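Long-range contacts in type III Pentaketide Synthase (Neurospora crassa, PDB 3EUT), which probably acts as an acyltransferase of the chalcone and stilbene synthase family, building polyketides, and is bound here to icosanoic acid: residues S52-P57 with S177-R182; A173-T178 with N329-T334. All blocks are in the same frame, centred on the assembly; numbering follows the deposited sequence.

Contact 1 of 2, residues S52-P57 with S177-R182; sequences SSIGNP and STTMVR. With DCR (icosanoic acid), chain E.
Ser53 and Thr178 meet hydroxyl to hydroxyl, with Ser53 OG 2.8 Å from Thr178 OG1. Ser53 holds OG opposite the backbone N (chi1 175°), which places the oxygen beside Thr178 OG1. Thr178 answers with OG1 set between its own N and carbonyl carbon (chi1 61°). That leaves its methyl CG2 beside the strand, 3.7 Å from Ser52 O. Ser53 OG also lies 3.0 Å from Gly55 O, inside the turn that follows the strand. Its one proton has both Gly55 O and Thr178 OG1 within reach. Thr178 OG1 has a stronger partner in Asp203 OD2, and the same carboxylate oxygen takes the backbone N of Ile54. Next to this polar group the packing is apolar. Ile54 and Thr179 cross at about a right angle, with Ile54 CD1 3.5 Å from Thr179 CG2. Val76 of helix 70-96 also packs on Ile54, and Leu73 of the same helix on Thr179.

The icosanoic acid runs past both segments. Its C13 lies 3.3 Å from Thr178 O and 3.7 Å from Val181 CB. Farther along, C18 comes to 3.5 Å from Ser53 OG, while Ser177 CB touches C6 at 3.4 Å. These residues line the path of the alkyl chain, consistent with an acyl-binding tunnel. The chemistry is mixed: the buried hydroxyls lie within hydrogen-bonding distance of one another, and Thr178 OG1 bonds Asp203. Polar atoms can thus probably lie beside the alkyl chain without being left unpaired.

Contact 2 of 2, residues A173-T178 with N329-T334; sequences ALEVST and NSSSAT. With DCR (icosanoic acid), chain E.
Ala173 packs against Ser332 and Ala333, where the end of a central strand of the thiolase fold meets the loop leading into helix 334-342. Ala173 CB sits 3.4 Å from Ser332 O and 4.1 Å from Ala333 CB. Leu174 turns the other way, onto Phe77 and Ala85 of helix 70-96. Glu175 faces the loop again and carries most of the contact. Its chi1 of -54° puts CG 3.4 Å from Ser330 O, with Ser331 CB alongside CG at 3.7 Å. The bend at chi2 (-77°) then turns the carboxylate so that OE2 meets Ser332 OG, which donates a very short bond of 2.5 Å. The other oxygen, OE1, is hydrogen-bonded to Cys111 N and to Thr110 OG1 and Thr112 OG1. The buried carboxylate is thus held at both oxygens and has little room to turn. A leucine in place of Glu175 would probably leave the Ser332 hydroxyl and the Cys111 N-H without their carboxylate partner.

The loop itself is stiffened by an Asx turn, Ser331 N to Asn329 OD1 at 2.9 Å. Asn329 also bonds His296 and the oxidised cysteine at position 143, consistent with the Cys-His-Asn triad of the family. Glu175 therefore grips the loop close to the probable active site. Just ahead of the helix, Thr334 OG1 (3.0 Å) and Thr334 N (3.1 Å) both reach Ser331 O, from the same face of its carbonyl plane.

From the N terminus, strand 51-53 and its following turn come first. Contact 1 brings them back to the start of helix 181-191, closing a loop of 119 residues within the N-terminal half of the synthase. Contact 2 starts just before that loop ends, on strand 168-175, and closes a second loop of 150 residues at 329-334, in the C-terminal half. The two loops follow one another and meet at Ser177 and Thr178, which both contacts share; neither nests in the other. Their centres lie about 12 Å apart, and Ile54 CD1 packs 3.7 Å from Val176 CG1. Together they tie the wall around icosanoic acid to the central sheet and the loop before helix 334-342.

Contact 1 of 2, residues S52-P57 with S177-R182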
# COMPACT_ATOMS: atom_id res chain seq x y z
N SER A 52 -2.41 23.82 -8.50
CA SER A 52 -2.52 23.85 -7.05
C SER A 52 -1.22 23.42 -6.37
O SER A 52 -0.63 22.39 -6.72
CB SER A 52 -3.66 22.94 -6.60
OG SER A 52 -4.89 23.59 -6.85
N SER A 53 -0.77 24.22 -5.41
CA SER A 53 0.44 23.86 -4.68
C SER A 53 0.31 24.23 -3.21
O SER A 53 -0.37 25.19 -2.85
CB SER A 53 1.66 24.58 -5.29
OG SER A 53 2.82 24.33 -4.54
N ILE A 54 1.00 23.46 -2.38
CA ILE A 54 1.12 23.76 -0.96
C ILE A 54 1.95 25.04 -0.70
O ILE A 54 1.95 25.56 0.42
CB ILE A 54 1.76 22.59 -0.16
CG1 ILE A 54 3.16 22.28 -0.71
CG2 ILE A 54 0.84 21.34 -0.18
CD1 ILE A 54 3.93 21.29 0.10
N GLY A 55 2.66 25.53 -1.70
CA GLY A 55 3.47 26.74 -1.54
C GLY A 55 3.68 27.53 -2.82
O GLY A 55 3.05 27.26 -3.84
N ASN A 56 4.54 28.54 -2.74
CA ASN A 56 4.96 29.32 -3.90
C ASN A 56 6.48 29.21 -4.14
O ASN A 56 7.19 28.58 -3.34
CB ASN A 56 4.48 30.78 -3.78
CG ASN A 56 5.10 31.52 -2.61
OD1 ASN A 56 6.25 31.29 -2.22
ND2 ASN A 56 4.33 32.45 -2.04
N PRO A 57 6.99 29.79 -5.26
CA PRO A 57 8.43 29.77 -5.55
C PRO A 57 9.40 30.28 -4.46
O PRO A 57 10.60 30.04 -4.57
CB PRO A 57 8.54 30.62 -6.82
CG PRO A 57 7.23 30.41 -7.49
CD PRO A 57 6.24 30.43 -6.36
N SER A 177 2.99 16.68 -5.09
CA SER A 177 4.01 16.53 -6.11
C SER A 177 4.85 17.80 -6.34
O SER A 177 5.97 17.70 -6.84
CB SER A 177 3.39 16.07 -7.43
OG SER A 177 2.22 16.79 -7.74
N THR A 178 4.34 18.97 -5.98
CA THR A 178 5.01 20.21 -6.40
C THR A 178 6.36 20.44 -5.71
O THR A 178 7.20 21.18 -6.24
CB THR A 178 4.14 21.47 -6.27
OG1 THR A 178 3.77 21.67 -4.91
CG2 THR A 178 2.91 21.37 -7.18
N THR A 179 6.55 19.81 -4.55
CA THR A 179 7.80 19.87 -3.79
C THR A 179 8.98 19.20 -4.49
O THR A 179 10.13 19.42 -4.11
CB THR A 179 7.66 19.20 -2.40
OG1 THR A 179 7.01 17.93 -2.52
CG2 THR A 179 6.86 20.08 -1.48
N MET A 180 8.71 18.38 -5.51
CA MET A 180 9.79 17.70 -6.22
C MET A 180 10.29 18.49 -7.41
O MET A 180 11.03 17.98 -8.25
CB MET A 180 9.40 16.25 -6.58
CG MET A 180 9.44 15.29 -5.36
SD MET A 180 8.65 13.70 -5.72
CE MET A 180 7.58 13.54 -4.29
N VAL A 181 9.91 19.77 -7.46
CA VAL A 181 10.31 20.64 -8.56
C VAL A 181 11.84 20.72 -8.73
O VAL A 181 12.33 20.65 -9.85
CB VAL A 181 9.68 22.07 -8.45
CG1 VAL A 181 10.12 22.78 -7.18
CG2 VAL A 181 9.98 22.90 -9.69
N ARG A 182 12.57 20.86 -7.63
CA ARG A 182 14.03 20.99 -7.69
C ARG A 182 14.71 19.71 -8.14
O ARG A 182 15.75 19.74 -8.79
CB ARG A 182 14.60 21.45 -6.34
CG ARG A 182 14.32 22.91 -5.97
CD ARG A 182 15.21 23.90 -6.76
NE ARG A 182 16.64 23.61 -6.58
CZ ARG A 182 17.38 24.09 -5.59
NH1 ARG A 182 16.87 24.91 -4.68
NH2 ARG A 182 18.66 23.74 -5.51
O1 DCR E . 4.27 8.65 -12.31
C1 DCR E . 3.41 9.15 -11.54
O2 DCR E . 2.52 8.48 -10.97
C2 DCR E . 3.45 10.65 -11.32
C3 DCR E . 3.34 11.05 -9.84
C4 DCR E . 3.56 12.55 -9.59
C5 DCR E . 4.85 13.08 -10.22
C6 DCR E . 5.40 14.33 -9.53
C7 DCR E . 6.35 15.09 -10.46
C8 DCR E . 6.90 16.39 -9.88
C9 DCR E . 6.18 17.59 -10.49
C10 DCR E . 6.68 18.93 -9.97
C11 DCR E . 5.61 19.99 -10.19
C12 DCR E . 6.23 21.37 -10.41
C13 DCR E . 6.04 22.26 -9.19
C14 DCR E . 5.70 23.71 -9.53
C15 DCR E . 5.45 24.47 -8.23
C16 DCR E . 6.57 25.44 -7.84
C17 DCR E . 7.16 25.14 -6.46
C18 DCR E . 6.16 25.16 -5.31
C19 DCR E . 6.90 25.14 -3.98
C20 DCR E . 6.32 24.15 -3.00

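Contact 2 of 2, residues A173-T178 with N329-T334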
# COMPACT_ATOMS: atom_id res chain seq x y z
N ALA A 173 -7.38 9.97 -1.21
CA ALA A 173 -6.18 10.15 -2.00
C ALA A 173 -5.56 11.50 -1.63
O ALA A 173 -6.26 12.51 -1.52
CB ALA A 173 -6.50 10.10 -3.48
N LEU A 174 -4.25 11.49 -1.44
CA LEU A 174 -3.48 12.68 -1.10
C LEU A 174 -2.21 12.66 -1.93
O LEU A 174 -1.45 11.70 -1.87
CB LEU A 174 -3.10 12.67 0.39
CG LEU A 174 -2.07 13.73 0.84
CD1 LEU A 174 -2.56 15.16 0.48
CD2 LEU A 174 -1.79 13.64 2.32
N GLU A 175 -1.99 13.72 -2.71
CA GLU A 175 -0.75 13.83 -3.46
C GLU A 175 -0.10 15.21 -3.27
O GLU A 175 -0.78 16.25 -3.32
CB GLU A 175 -0.97 13.53 -4.94
CG GLU A 175 -1.67 12.15 -5.21
CD GLU A 175 -0.74 10.94 -5.06
OE1 GLU A 175 0.42 11.12 -4.60
OE2 GLU A 175 -1.17 9.81 -5.41
N VAL A 176 1.19 15.18 -3.00
CA VAL A 176 1.99 16.40 -2.90
C VAL A 176 3.17 16.22 -3.86
O VAL A 176 4.22 15.68 -3.48
CB VAL A 176 2.46 16.70 -1.45
CG1 VAL A 176 3.35 17.96 -1.42
CG2 VAL A 176 1.27 16.89 -0.53
N SER A 177 2.99 16.68 -5.09
CA SER A 177 4.01 16.53 -6.11
C SER A 177 4.85 17.80 -6.34
O SER A 177 5.97 17.70 -6.84
CB SER A 177 3.39 16.07 -7.43
OG SER A 177 2.22 16.79 -7.74
N THR A 178 4.34 18.97 -5.98
CA THR A 178 5.01 20.21 -6.40
C THR A 178 6.36 20.44 -5.71
O THR A 178 7.20 21.18 -6.24
CB THR A 178 4.14 21.47 -6.27
OG1 THR A 178 3.77 21.67 -4.91
CG2 THR A 178 2.91 21.37 -7.18
N ASN A 329 -2.84 18.23 -13.06
CA ASN A 329 -2.98 16.78 -12.76
C ASN A 329 -2.50 16.49 -11.33
O ASN A 329 -1.30 16.52 -11.08
CB ASN A 329 -2.18 15.98 -13.81
CG ASN A 329 -2.20 14.45 -13.58
OD1 ASN A 329 -2.70 13.95 -12.58
ND2 ASN A 329 -1.62 13.71 -14.52
N SER A 330 -3.42 16.23 -10.39
CA SER A 330 -3.07 15.93 -8.98
C SER A 330 -3.02 14.41 -8.69
O SER A 330 -3.31 13.96 -7.58
CB SER A 330 -4.04 16.60 -7.99
OG SER A 330 -4.16 17.99 -8.25
N SER A 331 -2.64 13.66 -9.72
CA SER A 331 -2.42 12.23 -9.65
C SER A 331 -3.66 11.54 -9.08
O SER A 331 -4.77 11.80 -9.55
CB SER A 331 -1.10 11.94 -8.90
OG SER A 331 -0.79 10.55 -8.86
N SER A 332 -3.48 10.70 -8.06
CA SER A 332 -4.59 9.87 -7.55
C SER A 332 -5.78 10.65 -6.98
O SER A 332 -6.89 10.11 -6.88
CB SER A 332 -4.08 8.89 -6.49
OG SER A 332 -3.65 9.59 -5.34
N ALA A 333 -5.54 11.90 -6.57
CA ALA A 333 -6.60 12.75 -5.97
C ALA A 333 -7.54 13.40 -6.99
O ALA A 333 -8.64 13.88 -6.61
CB ALA A 333 -5.98 13.82 -5.06
N THR A 334 -7.16 13.38 -8.27
CA THR A 334 -7.89 14.12 -9.30
C THR A 334 -9.28 13.55 -9.59
O THR A 334 -10.24 14.30 -9.74
CB THR A 334 -7.10 14.25 -10.60
OG1 THR A 334 -5.74 14.57 -10.30
CG2 THR A 334 -7.70 15.37 -11.47
O1 DCR E . 4.27 8.65 -12.31
C1 DCR E . 3.41 9.15 -11.54
O2 DCR E . 2.52 8.48 -10.97
C2 DCR E . 3.45 10.65 -11.32
C3 DCR E . 3.34 11.05 -9.84
C4 DCR E . 3.56 12.55 -9.59
C5 DCR E . 4.85 13.08 -10.22
C6 DCR E . 5.40 14.33 -9.53
C7 DCR E . 6.35 15.09 -10.46
C8 DCR E . 6.90 16.39 -9.88
C9 DCR E . 6.18 17.59 -10.49
C10 DCR E . 6.68 18.93 -9.97
C11 DCR E . 5.61 19.99 -10.19
C12 DCR E . 6.23 21.37 -10.41
C13 DCR E . 6.04 22.26 -9.19
C14 DCR E . 5.70 23.71 -9.53
C15 DCR E . 5.45 24.47 -8.23
C16 DCR E . 6.57 25.44 -7.84
C17 DCR E . 7.16 25.14 -6.46
C18 DCR E . 6.16 25.16 -5.31
C19 DCR E . 6.90 25.14 -3.98
C20 DCR E . 6.32 24.15 -3.00